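Local coordinates for TCP pilus virulence regulatory protein (Vibrio cholerae, PDB 4MLO), which probably binds DNA as an AraC-family activator of Vibrio cholerae virulence genes, including those of the TCP pilus, and holds palmitoleic acid in an internal pocket, at residues A[102-105]-A[106-110]; A[140-143]-A[144-147]; A[153-156]-A[157-161]; A[235-238]-A[239-243]. All coordinates share one frame; numbering follows the deposited sequence.

Interaction 1. Residues A[102-105]-A[106-110]; sequences LMIR and NLYSE
Tyr108 lays its ring beside Ile104, the two side chains running side by side in the same direction, and one ring face receives the Ile104 carbonyl: Ile104 O stands 3.8 Å above the ring plane, over its centre. Farther along the ring, Ile104 CG2 approaches the phenol end, 3.8 Å from Tyr108 CZ. The first torsion of Ile104 (chi1 -59°) sets that methyl opposite the backbone N, on the same side of the ring as the carbonyl oxygen. The guanidinium plane of Arg105 is perpendicular to the ring, which meets the root of this residue, with Arg105 CA 3.7 Å from Tyr108 CD2; of the side chain, Arg105 CG comes to 4.2 Å from Tyr108 CE2, while the guanidinium itself reaches away to a salt bridge with Glu156 and a hydrogen bond to the carbonyl of Ile164. Two residues earlier in the chain, Leu102 CD1 packs against the amide of Asn106, 3.4 Å from Asn106 ND2. Backbone bonds show the helix running out: Asn106 N reaches Leu102 O in the i to i+4 pattern, whereas Tyr108 N takes Arg105 O at 2.9 Å, an i to i+3 bond. A water donates to Arg105 O and to Tyr108 O, 2.9 Å from each. Gripped by an N-H and a water, the Arg105 carbonyl ties the exit of helix 102-106 to its last residues, while the Tyr108 ring rests on Glu156 and Lys157 of helix 141-159.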
loop_
_atom_site.group_PDB
_atom_site.type_symbol
_atom_site.label_atom_id
_atom_site.label_comp_id
_atom_site.label_asym_id
_atom_site.label_seq_id
_atom_site.Cartn_x
_atom_site.Cartn_y
_atom_site.Cartn_z
ATOM N N LEU A 102 2.730 -22.328 9.428
ATOM C CA LEU A 102 3.446 -21.606 10.475
ATOM C C LEU A 102 4.924 -22.004 10.546
ATOM O O LEU A 102 5.804 -21.139 10.623
ATOM C CB LEU A 102 2.761 -21.830 11.819
ATOM C CG LEU A 102 3.397 -21.124 13.018
ATOM C CD1 LEU A 102 3.565 -19.617 12.763
ATOM C CD2 LEU A 102 2.559 -21.373 14.261
ATOM N N MET A 103 5.226 -23.306 10.540
ATOM C CA MET A 103 6.632 -23.709 10.646
ATOM C C MET A 103 7.426 -23.210 9.456
ATOM O O MET A 103 8.580 -22.785 9.602
ATOM C CB MET A 103 6.773 -25.229 10.743
ATOM C CG MET A 103 8.226 -25.732 10.655
ATOM S SD MET A 103 8.393 -27.440 10.101
ATOM C CE MET A 103 7.901 -27.340 8.381
ATOM N N ILE A 104 6.828 -23.285 8.266
ATOM C CA ILE A 104 7.473 -22.792 7.050
ATOM C C ILE A 104 7.719 -21.291 7.156
ATOM O O ILE A 104 8.812 -20.788 6.854
ATOM C CB ILE A 104 6.599 -23.119 5.824
ATOM C CG1 ILE A 104 6.363 -24.629 5.700
ATOM C CG2 ILE A 104 7.251 -22.575 4.544
ATOM C CD1 ILE A 104 5.278 -24.999 4.695
ATOM N N ARG A 105 6.703 -20.553 7.588
ATOM C CA ARG A 105 6.783 -19.097 7.521
ATOM C C ARG A 105 7.658 -18.517 8.628
ATOM O O ARG A 105 8.270 -17.463 8.442
ATOM C CB ARG A 105 5.367 -18.526 7.547
ATOM C CG ARG A 105 4.572 -18.978 6.336
ATOM C CD ARG A 105 3.171 -18.437 6.293
ATOM N NE ARG A 105 3.133 -17.006 5.948
ATOM C CZ ARG A 105 2.740 -16.035 6.763
ATOM N NH1 ARG A 105 2.322 -16.292 8.004
ATOM N NH2 ARG A 105 2.745 -14.779 6.320
ATOM N N ASN A 106 7.746 -19.190 9.778
ATOM C CA ASN A 106 8.636 -18.718 10.833
ATOM C C ASN A 106 10.095 -18.733 10.413
ATOM O O ASN A 106 10.913 -18.054 11.040
ATOM C CB ASN A 106 8.463 -19.559 12.097
ATOM C CG ASN A 106 7.235 -19.169 12.880
ATOM O OD1 ASN A 106 6.721 -18.054 12.735
ATOM N ND2 ASN A 106 6.749 -20.085 13.718
ATOM N N LEU A 107 10.444 -19.470 9.363
ATOM C CA LEU A 107 11.803 -19.436 8.838
ATOM C C LEU A 107 12.071 -18.226 7.938
ATOM O O LEU A 107 13.234 -17.902 7.682
ATOM C CB LEU A 107 12.084 -20.730 8.068
ATOM C CG LEU A 107 12.148 -21.987 8.950
ATOM C CD1 LEU A 107 12.231 -23.276 8.130
ATOM C CD2 LEU A 107 13.336 -21.909 9.878
ATOM N N TYR A 108 11.033 -17.559 7.454
ATOM C CA TYR A 108 11.187 -16.449 6.520
ATOM C C TYR A 108 11.599 -15.153 7.234
ATOM O O TYR A 108 11.240 -14.911 8.393
ATOM C CB TYR A 108 9.868 -16.214 5.782
ATOM C CG TYR A 108 9.401 -17.313 4.843
ATOM C CD1 TYR A 108 10.288 -18.270 4.342
ATOM C CD2 TYR A 108 8.064 -17.388 4.450
ATOM C CE1 TYR A 108 9.868 -19.257 3.462
ATOM C CE2 TYR A 108 7.634 -18.380 3.561
ATOM C CZ TYR A 108 8.543 -19.312 3.075
ATOM O OH TYR A 108 8.128 -20.297 2.198
ATOM N N SER A 109 12.328 -14.297 6.513
ATOM C CA SER A 109 12.695 -12.976 7.012
ATOM C C SER A 109 11.526 -11.986 6.845
ATOM O O SER A 109 10.522 -12.273 6.196
ATOM C CB SER A 109 13.943 -12.472 6.299
ATOM O OG SER A 109 13.626 -11.975 5.012
ATOM N N GLU A 110 11.660 -10.796 7.440
ATOM C CA GLU A 110 10.549 -9.846 7.502
ATOM C C GLU A 110 10.950 -8.455 7.025
ATOM O O GLU A 110 10.349 -7.461 7.440
ATOM C CB GLU A 110 9.996 -9.754 8.921
ATOM C CG GLU A 110 9.591 -11.079 9.525
ATOM C CD GLU A 110 8.788 -10.898 10.802
ATOM O OE1 GLU A 110 9.302 -11.247 11.889
ATOM O OE2 GLU A 110 7.641 -10.405 10.706
HETATM O O HOH W 1 9.009 -15.217 10.150
#

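Interaction 2. Residues A[140-143]-A[144-147]; sequences SDEF and LKVF
Phe143 and Phe147, one turn apart, point the same way from the helix, and Phe143 CE1 comes 4.1 Å from Phe147 CB, so the contact joins a ring to the root of the next side chain. Both have CG anti to the backbone N (chi1 near 180° in both), which accounts for their shared direction. Leu144 adds CD2, 4.3 Å from Phe143 CD1. On another side of the helix, Val146 CG2 lies 3.7 Å from Glu142 OE1, and the Lys145 chain, bent at chi3 (-71°), folds back along the first turn until its CE is 3.5 Å from Asp141 O. Its ammonium, Lys145 NZ, stays 4.3 Å from Glu142 OE2, beyond salt-bridge range. Behind these side chains lie four successive i to i+4 backbone bonds, from Leu144 N to Ser140 O through Phe147 N to Phe143 O. Ser140 is the N-cap: its OG accepts from Phe143 N at 2.9 Å with an N-H...O angle of 164°. Farther out, Phe143 stacks with Tyr139, Phe147 packs on helix 121-131, and Tyr97 makes a weak hydrogen bond to Glu142 OE1. Chemically, the cap gives an acceptor to an amide that has no preceding helical turn to bond with. The carboxylates of Asp141 and Glu142 in this first turn would be expected to interact favourably with the helix dipole, and Lys145 probably offsets part of their charge at a distance.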
loop_
_atom_site.group_PDB
_atom_site.type_symbol
_atom_site.label_atom_id
_atom_site.label_comp_id
_atom_site.label_asym_id
_atom_site.label_seq_id
_atom_site.Cartn_x
_atom_site.Cartn_y
_atom_site.Cartn_z
ATOM N N SER A 140 -16.191 -17.404 -6.433
ATOM C CA SER A 140 -16.651 -17.714 -5.097
ATOM C C SER A 140 -15.663 -17.188 -4.063
ATOM O O SER A 140 -14.498 -16.911 -4.362
ATOM C CB SER A 140 -16.795 -19.219 -4.923
ATOM O OG SER A 140 -15.524 -19.833 -4.949
ATOM N N ASP A 141 -16.148 -17.067 -2.823
ATOM C CA ASP A 141 -15.268 -16.725 -1.713
ATOM C C ASP A 141 -14.155 -17.757 -1.563
ATOM O O ASP A 141 -12.997 -17.397 -1.325
ATOM C CB ASP A 141 -16.077 -16.617 -0.422
ATOM C CG ASP A 141 -17.032 -15.421 -0.417
ATOM O OD1 ASP A 141 -18.070 -15.499 0.272
ATOM O OD2 ASP A 141 -16.746 -14.406 -1.085
ATOM N N GLU A 142 -14.484 -19.041 -1.727
ATOM C CA GLU A 142 -13.483 -20.097 -1.640
ATOM C C GLU A 142 -12.422 -19.938 -2.723
ATOM O O GLU A 142 -11.220 -20.031 -2.450
ATOM C CB GLU A 142 -14.157 -21.468 -1.746
ATOM C CG GLU A 142 -13.223 -22.657 -1.513
ATOM C CD GLU A 142 -12.781 -22.776 -0.066
ATOM O OE1 GLU A 142 -11.710 -23.376 0.200
ATOM O OE2 GLU A 142 -13.512 -22.270 0.811
ATOM N N PHE A 143 -12.845 -19.687 -3.963
ATOM C CA PHE A 143 -11.867 -19.497 -5.026
ATOM C C PHE A 143 -10.907 -18.366 -4.679
ATOM O O PHE A 143 -9.692 -18.486 -4.884
ATOM C CB PHE A 143 -12.575 -19.199 -6.344
ATOM C CG PHE A 143 -11.643 -18.923 -7.489
ATOM C CD1 PHE A 143 -10.998 -17.712 -7.601
ATOM C CD2 PHE A 143 -11.434 -19.879 -8.468
ATOM C CE1 PHE A 143 -10.139 -17.455 -8.672
ATOM C CE2 PHE A 143 -10.583 -19.643 -9.522
ATOM C CZ PHE A 143 -9.928 -18.418 -9.625
ATOM N N LEU A 144 -11.436 -17.254 -4.179
ATOM C CA LEU A 144 -10.591 -16.082 -3.950
ATOM C C LEU A 144 -9.641 -16.320 -2.799
ATOM O O LEU A 144 -8.464 -15.943 -2.871
ATOM C CB LEU A 144 -11.449 -14.847 -3.693
ATOM C CG LEU A 144 -12.284 -14.410 -4.893
ATOM C CD1 LEU A 144 -13.369 -13.458 -4.449
ATOM C CD2 LEU A 144 -11.399 -13.761 -5.946
ATOM N N LYS A 145 -10.121 -16.968 -1.730
ATOM C CA LYS A 145 -9.229 -17.247 -0.608
ATOM C C LYS A 145 -8.111 -18.200 -1.022
ATOM O O LYS A 145 -6.940 -17.996 -0.658
ATOM C CB LYS A 145 -10.024 -17.811 0.571
ATOM C CG LYS A 145 -10.927 -16.770 1.245
ATOM C CD LYS A 145 -11.674 -17.316 2.465
ATOM C CE LYS A 145 -12.752 -18.297 2.050
ATOM N NZ LYS A 145 -13.597 -18.697 3.193
ATOM N N VAL A 146 -8.442 -19.233 -1.807
ATOM C CA VAL A 146 -7.424 -20.181 -2.251
ATOM C C VAL A 146 -6.455 -19.502 -3.206
ATOM O O VAL A 146 -5.233 -19.697 -3.115
ATOM C CB VAL A 146 -8.085 -21.416 -2.899
ATOM C CG1 VAL A 146 -7.040 -22.329 -3.528
ATOM C CG2 VAL A 146 -8.884 -22.184 -1.851
ATOM N N PHE A 147 -6.976 -18.705 -4.142
ATOM C CA PHE A 147 -6.108 -18.026 -5.107
ATOM C C PHE A 147 -5.108 -17.106 -4.407
ATOM O O PHE A 147 -3.891 -17.189 -4.644
ATOM C CB PHE A 147 -6.947 -17.230 -6.102
ATOM C CG PHE A 147 -6.121 -16.482 -7.108
ATOM C CD1 PHE A 147 -5.726 -17.095 -8.274
ATOM C CD2 PHE A 147 -5.703 -15.191 -6.866
ATOM C CE1 PHE A 147 -4.954 -16.426 -9.197
ATOM C CE2 PHE A 147 -4.929 -14.525 -7.783
ATOM C CZ PHE A 147 -4.557 -15.156 -8.950
#

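Interaction 3. Residues A[153-156]-A[157-161]; sequences SKVE and KKYNS
Tyr159 turns the edge of its ring to the Val155 carbonyl: Val155 O lies in the ring plane, 3.4 Å from Tyr159 CD2. The same oxygen accepts the backbone bond from Tyr159 N at 3.3 Å, so it meets both the amide and the ring edge of one residue. Val155 CG1 also approaches the ring, 4.3 Å from Tyr159 CD2. Beyond the tyrosine the helix ends in a Schellman motif. Asn160, with phi +47°, is its C-prime residue; Ser161 N returns to Glu156 O at 3.0 Å, in the carbonyl plane and on a lone pair, and Asn160 N bonds Lys157 O at 3.2 Å. Ser161 OG donates to Tyr159 O at 2.8 Å from above that carbonyl's plane, adding a side-chain bond to the helix end. The reversal brings Ser161 O within 3.2 Å of Glu156 CA as a CH...O contact. The carboxylate of buried Glu156 takes the amides of Phe163 and Ile164 besides its arginine partner. Strand 114-118 borders another side: Val155 packs on Leu115 and Trp117, while Lys158 NZ and Tyr159 OH bond the backbone of Leu116. Lys154 forms a salt bridge with Asp123, linking this last part of helix 141-159 to helix 121-131.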
loop_
_atom_site.group_PDB
_atom_site.type_symbol
_atom_site.label_atom_id
_atom_site.label_comp_id
_atom_site.label_asym_id
_atom_site.label_seq_id
_atom_site.Cartn_x
_atom_site.Cartn_y
_atom_site.Cartn_z
ATOM N N SER A 153 1.639 -17.086 -0.818
ATOM C CA SER A 153 2.571 -18.140 -0.429
ATOM C C SER A 153 3.754 -18.265 -1.399
ATOM O O SER A 153 4.903 -18.418 -0.963
ATOM C CB SER A 153 1.842 -19.476 -0.305
ATOM O OG SER A 153 1.041 -19.451 0.859
ATOM N N LYS A 154 3.499 -18.287 -2.707
ATOM C CA LYS A 154 4.626 -18.471 -3.625
ATOM C C LYS A 154 5.492 -17.219 -3.704
ATOM O O LYS A 154 6.714 -17.336 -3.860
ATOM C CB LYS A 154 4.149 -18.923 -5.006
ATOM C CG LYS A 154 3.181 -18.027 -5.741
ATOM C CD LYS A 154 2.607 -18.792 -6.934
ATOM C CE LYS A 154 1.693 -17.921 -7.778
ATOM N NZ LYS A 154 1.046 -18.687 -8.891
ATOM N N VAL A 155 4.910 -16.024 -3.545
ATOM C CA VAL A 155 5.728 -14.807 -3.422
ATOM C C VAL A 155 6.608 -14.871 -2.177
ATOM O O VAL A 155 7.789 -14.519 -2.217
ATOM C CB VAL A 155 4.846 -13.548 -3.414
ATOM C CG1 VAL A 155 5.683 -12.295 -3.205
ATOM C CG2 VAL A 155 4.077 -13.468 -4.703
ATOM N N GLU A 156 6.042 -15.290 -1.039
ATOM C CA GLU A 156 6.848 -15.381 0.172
ATOM C C GLU A 156 7.983 -16.387 -0.001
ATOM O O GLU A 156 9.107 -16.144 0.449
ATOM C CB GLU A 156 5.971 -15.748 1.369
ATOM C CG GLU A 156 4.988 -14.624 1.786
ATOM C CD GLU A 156 4.245 -14.945 3.063
ATOM O OE1 GLU A 156 4.154 -16.153 3.410
ATOM O OE2 GLU A 156 3.765 -13.988 3.733
ATOM N N LYS A 157 7.704 -17.527 -0.638
ATOM C CA LYS A 157 8.736 -18.540 -0.824
ATOM C C LYS A 157 9.833 -18.029 -1.746
ATOM O O LYS A 157 11.014 -18.264 -1.487
ATOM C CB LYS A 157 8.121 -19.828 -1.369
ATOM C CG LYS A 157 9.122 -20.987 -1.610
ATOM C CD LYS A 157 8.378 -22.206 -2.115
ATOM C CE LYS A 157 9.317 -23.290 -2.668
ATOM N NZ LYS A 157 10.327 -23.710 -1.681
ATOM N N LYS A 158 9.467 -17.317 -2.819
ATOM C CA LYS A 158 10.479 -16.783 -3.730
ATOM C C LYS A 158 11.481 -15.898 -2.997
ATOM O O LYS A 158 12.687 -15.973 -3.257
ATOM C CB LYS A 158 9.808 -16.004 -4.865
ATOM C CG LYS A 158 10.744 -15.104 -5.670
ATOM C CD LYS A 158 9.966 -14.246 -6.662
ATOM C CE LYS A 158 10.902 -13.328 -7.429
ATOM N NZ LYS A 158 10.151 -12.534 -8.413
ATOM N N TYR A 159 11.005 -15.061 -2.075
ATOM C CA TYR A 159 11.849 -14.129 -1.349
ATOM C C TYR A 159 12.257 -14.641 0.027
ATOM O O TYR A 159 13.000 -13.948 0.728
ATOM C CB TYR A 159 11.143 -12.771 -1.200
ATOM C CG TYR A 159 11.046 -12.001 -2.495
ATOM C CD1 TYR A 159 12.059 -11.140 -2.897
ATOM C CD2 TYR A 159 9.935 -12.134 -3.309
ATOM C CE1 TYR A 159 11.949 -10.432 -4.071
ATOM C CE2 TYR A 159 9.824 -11.441 -4.493
ATOM C CZ TYR A 159 10.827 -10.595 -4.867
ATOM O OH TYR A 159 10.696 -9.908 -6.044
ATOM N N ASN A 160 11.795 -15.830 0.429
ATOM C CA ASN A 160 11.999 -16.312 1.794
ATOM C C ASN A 160 11.652 -15.210 2.795
ATOM O O ASN A 160 12.389 -14.955 3.755
ATOM C CB ASN A 160 13.441 -16.792 1.983
ATOM C CG ASN A 160 13.590 -17.760 3.126
ATOM O OD1 ASN A 160 14.109 -17.413 4.195
ATOM N ND2 ASN A 160 13.151 -18.996 2.905
ATOM N N SER A 161 10.537 -14.514 2.533
ATOM C CA SER A 161 10.156 -13.297 3.251
ATOM C C SER A 161 8.662 -13.276 3.546
ATOM O O SER A 161 7.845 -13.671 2.711
ATOM C CB SER A 161 10.478 -12.033 2.435
ATOM O OG SER A 161 11.875 -11.858 2.301
#

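Interaction 4. Residues A[235-238]-A[239-243]; sequences KIKQ and IAYQS
Four consecutive i to i+4 bonds define the short helix, beginning with Ile239 N to Lys235 O at 2.9 Å (N-H...O 162°) and ending with Gln242 N to Gln238 O, also at 2.9 Å. Lys237 and Tyr241 lie side by side and point the same way. The lysine CG reaches the ring edge in the ring plane, Lys237 CG being 3.8 Å from Tyr241 CE1, and farther along the extended chain Lys237 CE is 4.0 Å from CE1. The chain thus drifts off the plane without passing over the face. Lys237 O approaches the edge too, 3.2 Å from Tyr241 CD1, while serving as acceptor for Tyr241 N. Lys237 has CG anti to its N (chi1 -171°) and Tyr241 has CG beside its N (chi1 -81°), which brings the two side chains together. This is helix 236-242 of the AraC-family helix-turn-helix region, the first helix of a helix-turn-helix whose following helix is 248-259; by analogy with relatives, that second helix would be the one to read DNA. Ile236, Ile239 and Ala240 touch Phe251 of the second helix, and Ile239 also packs on Met229 of helix 213-230. On this inward side Ile239 CG1 sits 3.3 Å from Lys235 O, against the N-cap carbonyl. At the C-terminal end, Ile239 O accepts two bonds from one residue: Ser243 N at 3.0 Å and Ser243 OG at 2.8 Å, arriving from opposite faces of the carbonyl plane. The buried hydroxyl donates there, and the side chain packs on Tyr224, Ser225 and Leu228 of helix 213-230.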
loop_
_atom_site.group_PDB
_atom_site.type_symbol
_atom_site.label_atom_id
_atom_site.label_comp_id
_atom_site.label_asym_id
_atom_site.label_seq_id
_atom_site.Cartn_x
_atom_site.Cartn_y
_atom_site.Cartn_z
ATOM N N LYS A 235 -14.033 18.326 -1.360
ATOM C CA LYS A 235 -13.825 19.639 -0.778
ATOM C C LYS A 235 -12.468 19.632 -0.080
ATOM O O LYS A 235 -12.295 18.997 0.973
ATOM C CB LYS A 235 -14.954 19.993 0.191
ATOM C CG LYS A 235 -16.318 20.117 -0.478
ATOM C CD LYS A 235 -17.434 20.407 0.556
ATOM C CE LYS A 235 -18.817 20.424 -0.107
ATOM N NZ LYS A 235 -19.917 20.361 0.890
ATOM N N ILE A 236 -11.486 20.283 -0.695
ATOM C CA ILE A 236 -10.110 20.146 -0.231
ATOM C C ILE A 236 -9.982 20.572 1.216
ATOM O O ILE A 236 -9.229 19.958 1.984
ATOM C CB ILE A 236 -9.149 20.959 -1.120
ATOM C CG1 ILE A 236 -9.092 20.409 -2.554
ATOM C CG2 ILE A 236 -7.768 20.949 -0.527
ATOM C CD1 ILE A 236 -8.546 19.014 -2.676
ATOM N N LYS A 237 -10.644 21.658 1.594
ATOM C CA LYS A 237 -10.519 22.141 2.967
ATOM C C LYS A 237 -11.097 21.129 3.943
ATOM O O LYS A 237 -10.462 20.792 4.952
ATOM C CB LYS A 237 -11.186 23.510 3.107
ATOM C CG LYS A 237 -10.919 24.203 4.473
ATOM C CD LYS A 237 -11.663 25.527 4.526
ATOM C CE LYS A 237 -11.372 26.288 5.788
ATOM N NZ LYS A 237 -12.066 27.606 5.803
ATOM N N GLN A 238 -12.270 20.587 3.644
ATOM C CA GLN A 238 -12.829 19.567 4.523
ATOM C C GLN A 238 -11.921 18.345 4.628
ATOM O O GLN A 238 -11.745 17.772 5.711
ATOM C CB GLN A 238 -14.209 19.173 4.038
ATOM C CG GLN A 238 -14.917 18.180 4.938
ATOM C CD GLN A 238 -16.398 18.125 4.675
ATOM O OE1 GLN A 238 -17.216 18.426 5.551
ATOM N NE2 GLN A 238 -16.756 17.772 3.466
ATOM N N ILE A 239 -11.329 17.923 3.510
ATOM C CA ILE A 239 -10.452 16.758 3.515
ATOM C C ILE A 239 -9.270 17.016 4.441
ATOM O O ILE A 239 -8.871 16.157 5.234
ATOM C CB ILE A 239 -10.002 16.442 2.074
ATOM C CG1 ILE A 239 -11.183 15.952 1.246
ATOM C CG2 ILE A 239 -8.860 15.413 2.026
ATOM C CD1 ILE A 239 -10.962 16.026 -0.282
ATOM N N ALA A 240 -8.674 18.195 4.322
ATOM C CA ALA A 240 -7.489 18.521 5.121
ATOM C C ALA A 240 -7.813 18.426 6.603
ATOM O O ALA A 240 -7.039 17.854 7.372
ATOM C CB ALA A 240 -7.003 19.912 4.796
ATOM N N TYR A 241 -8.967 18.948 7.009
ATOM C CA TYR A 241 -9.287 18.986 8.448
ATOM C C TYR A 241 -9.755 17.624 8.946
ATOM O O TYR A 241 -9.399 17.208 10.059
ATOM C CB TYR A 241 -10.343 20.077 8.713
ATOM C CG TYR A 241 -9.740 21.485 8.791
ATOM C CD1 TYR A 241 -9.771 22.342 7.701
ATOM C CD2 TYR A 241 -9.042 21.908 9.917
ATOM C CE1 TYR A 241 -9.182 23.598 7.758
ATOM C CE2 TYR A 241 -8.453 23.158 9.988
ATOM C CZ TYR A 241 -8.512 24.009 8.902
ATOM O OH TYR A 241 -7.919 25.257 8.951
ATOM N N GLN A 242 -10.513 16.892 8.128
ATOM C CA GLN A 242 -10.951 15.557 8.505
ATOM C C GLN A 242 -9.757 14.630 8.709
ATOM O O GLN A 242 -9.798 13.716 9.535
ATOM C CB GLN A 242 -11.904 15.017 7.432
ATOM C CG GLN A 242 -12.495 13.656 7.729
ATOM C CD GLN A 242 -13.833 13.705 8.437
ATOM O OE1 GLN A 242 -14.532 14.723 8.402
ATOM N NE2 GLN A 242 -14.213 12.582 9.070
ATOM N N SER A 243 -8.684 14.841 7.967
ATOM C CA SER A 243 -7.526 13.992 8.016
ATOM C C SER A 243 -6.546 14.376 9.102
ATOM O O SER A 243 -5.516 13.698 9.231
ATOM C CB SER A 243 -6.803 14.054 6.681
ATOM O OG SER A 243 -7.666 13.645 5.630
#

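Overall arrangement
From the N terminus, all four contacts lie in series along the chain; each joins residues within a few positions, so none encloses another and none cross. Interaction 1 ends helix 102-106 and leads toward strand 114-118. Interactions 2 and 3 mark the beginning and end of helix 141-159, with centres about 20 Å apart. Interaction 3 returns to interaction 1: the Arg105–Glu156 pair and a probable hydrogen bond from Ser109 N to Asn160 O join them, with Tyr108 packed on Lys157 and Asn160. These three belong to the cupin-like N-terminal part of the protein. Interaction 4, in the AraC-type helix-turn-helix region, stands apart, its centre about 40 Å from that of interaction 3.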